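Local coordinates for protein putative XRE-family transcriptional regulator (PDB 2OFY) that probably binds DNA as a transcriptional regulator of the XRE family, through a helix-turn-helix domain, at residues P55-I60 with L69-V74. Numbering follows the deposited sequence.
Sequences PAFFTI and LSLDDV
Leu71 in the first turn of helix 71-75 faces the first turn of helix 57-66, with the backbones well apart: the nearest alpha carbons, those of Ile60 and Leu71, are 8.3 Å from each other. No hydrogen bond links the two segments, and Leu71 spans the gap with its two methyls. Leu71 CD2 lies 4.1 Å from Ile60 CG2, while Leu71 CD1 approaches the Phe57 ring obliquely, 4.3 Å from Phe57 CE1. Ile60 turns its CG2 methyl to the leucine; its longer arm through CG1, on the backbone N side at chi1 -61°, runs off elsewhere. Phe57 sends its ring out with CG anti to the backbone N (chi1 177°), which brings CE1 within reach of the leucine methyl. All three side chains are buried. Leu17 of helix 8-25 and Ile47 of helix 41-48 also pack on Ile60, while Phe57 and Leu71 each meet their own counterpart in the second subunit. Just ahead of Leu71, Ser70 is the N-cap of helix 71-75; its OG accepts weak bonds from Asp72 N, 3.2 Å away, and Asp73 N. The same hydroxyl hydrogen-bonds Asp72 of the second subunit, so this helix start also belongs to the dimer interface. The contact joins the last two helices of a compact all-helical bundle, as in the five-helix HTH domains of the XRE family, and carries its hydrophobic core into the subunit interface.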
loop_
_atom_site.group_PDB
_atom_site.type_symbol
_atom_site.label_atom_id
_atom_site.label_comp_id
_atom_site.label_asym_id
_atom_site.label_seq_id
_atom_site.Cartn_x
_atom_site.Cartn_y
_atom_site.Cartn_z
ATOM N N PRO A 55 4.523 -4.620 4.566
ATOM C CA PRO A 55 3.065 -4.893 4.429
ATOM C C PRO A 55 2.567 -4.656 2.995
ATOM O O PRO A 55 3.001 -3.701 2.332
ATOM C CB PRO A 55 2.423 -3.881 5.392
ATOM C CG PRO A 55 3.505 -3.566 6.373
ATOM C CD PRO A 55 4.806 -3.656 5.644
ATOM N N ALA A 56 1.705 -5.531 2.519
ATOM C CA ALA A 56 1.262 -5.492 1.113
ATOM C C ALA A 56 0.137 -4.452 0.965
ATOM O O ALA A 56 -0.748 -4.355 1.820
ATOM C CB ALA A 56 0.753 -6.881 0.654
ATOM N N PHE A 57 0.175 -3.683 -0.134
ATOM C CA PHE A 57 -0.837 -2.646 -0.365
ATOM C C PHE A 57 -2.249 -3.238 -0.292
ATOM O O PHE A 57 -3.147 -2.664 0.368
ATOM C CB PHE A 57 -0.681 -2.070 -1.791
ATOM C CG PHE A 57 -1.740 -1.060 -2.116
ATOM C CD1 PHE A 57 -1.736 0.201 -1.501
ATOM C CD2 PHE A 57 -2.770 -1.379 -3.021
ATOM C CE1 PHE A 57 -2.765 1.104 -1.768
ATOM C CE2 PHE A 57 -3.784 -0.447 -3.290
ATOM C CZ PHE A 57 -3.779 0.773 -2.652
ATOM N N PHE A 58 -2.458 -4.354 -0.985
ATOM C CA PHE A 58 -3.834 -4.916 -1.092
ATOM C C PHE A 58 -4.334 -5.438 0.247
ATOM O O PHE A 58 -5.512 -5.276 0.558
ATOM C CB PHE A 58 -3.944 -5.880 -2.260
ATOM C CG PHE A 58 -3.925 -5.146 -3.578
ATOM C CD1 PHE A 58 -5.009 -4.312 -3.936
ATOM C CD2 PHE A 58 -2.771 -5.146 -4.370
ATOM C CE1 PHE A 58 -4.957 -3.596 -5.114
ATOM C CE2 PHE A 58 -2.712 -4.458 -5.532
ATOM C CZ PHE A 58 -3.790 -3.681 -5.934
ATOM N N THR A 59 -3.418 -5.928 1.068
ATOM C CA THR A 59 -3.789 -6.355 2.439
ATOM C C THR A 59 -4.191 -5.189 3.335
ATOM O O THR A 59 -5.233 -5.262 4.004
ATOM C CB THR A 59 -2.692 -7.176 3.052
ATOM O OG1 THR A 59 -2.482 -8.308 2.178
ATOM C CG2 THR A 59 -3.101 -7.635 4.471
ATOM N N ILE A 60 -3.403 -4.120 3.310
ATOM C CA ILE A 60 -3.719 -2.963 4.141
ATOM C C ILE A 60 -5.048 -2.340 3.652
ATOM O O ILE A 60 -5.907 -1.927 4.468
ATOM C CB ILE A 60 -2.568 -1.973 4.148
ATOM C CG1 ILE A 60 -1.297 -2.619 4.735
ATOM C CG2 ILE A 60 -2.962 -0.716 4.860
ATOM C CD1 ILE A 60 -1.460 -3.242 6.148
ATOM N N LEU A 69 -11.882 2.758 7.385
ATOM C CA LEU A 69 -10.772 3.655 7.633
ATOM C C LEU A 69 -10.265 4.120 6.256
ATOM O O LEU A 69 -10.156 3.308 5.345
ATOM C CB LEU A 69 -9.759 2.847 8.436
ATOM C CG LEU A 69 -8.456 3.434 8.872
ATOM C CD1 LEU A 69 -8.707 4.562 9.886
ATOM C CD2 LEU A 69 -7.499 2.319 9.450
ATOM N N SER A 70 -10.063 5.431 6.069
ATOM C CA SER A 70 -9.536 5.927 4.795
ATOM C C SER A 70 -8.024 5.738 4.729
ATOM O O SER A 70 -7.319 6.097 5.673
ATOM C CB SER A 70 -9.850 7.428 4.621
ATOM O OG SER A 70 -9.023 8.038 3.626
ATOM N N LEU A 71 -7.544 5.160 3.630
ATOM C CA LEU A 71 -6.087 4.961 3.414
ATOM C C LEU A 71 -5.346 6.299 3.379
ATOM O O LEU A 71 -4.192 6.344 3.760
ATOM C CB LEU A 71 -5.849 4.228 2.112
ATOM C CG LEU A 71 -6.306 2.752 2.117
ATOM C CD1 LEU A 71 -6.138 2.049 0.791
ATOM C CD2 LEU A 71 -5.584 1.969 3.199
ATOM N N ASP A 72 -5.989 7.352 2.891
ATOM C CA ASP A 72 -5.343 8.679 2.879
ATOM C C ASP A 72 -5.140 9.185 4.283
ATOM O O ASP A 72 -4.082 9.781 4.569
ATOM C CB ASP A 72 -6.174 9.654 2.065
ATOM C CG ASP A 72 -6.237 9.209 0.676
ATOM O OD1 ASP A 72 -5.162 9.233 0.020
ATOM O OD2 ASP A 72 -7.298 8.665 0.301
ATOM N N ASP A 73 -6.121 8.917 5.160
ATOM C CA ASP A 73 -5.992 9.321 6.559
ATOM C C ASP A 73 -4.842 8.550 7.222
ATOM O O ASP A 73 -4.088 9.082 8.013
ATOM C CB ASP A 73 -7.295 9.123 7.323
ATOM C CG ASP A 73 -8.402 10.113 6.899
ATOM O OD1 ASP A 73 -8.107 11.213 6.373
ATOM O OD2 ASP A 73 -9.594 9.748 7.120
ATOM N N VAL A 74 -4.701 7.292 6.857
ATOM C CA VAL A 74 -3.647 6.436 7.417
ATOM C C VAL A 74 -2.253 6.861 6.905
ATOM O O VAL A 74 -1.345 7.038 7.711
ATOM C CB VAL A 74 -3.934 4.975 7.037
ATOM C CG1 VAL A 74 -2.693 4.042 7.233
ATOM C CG2 VAL A 74 -5.143 4.456 7.874
#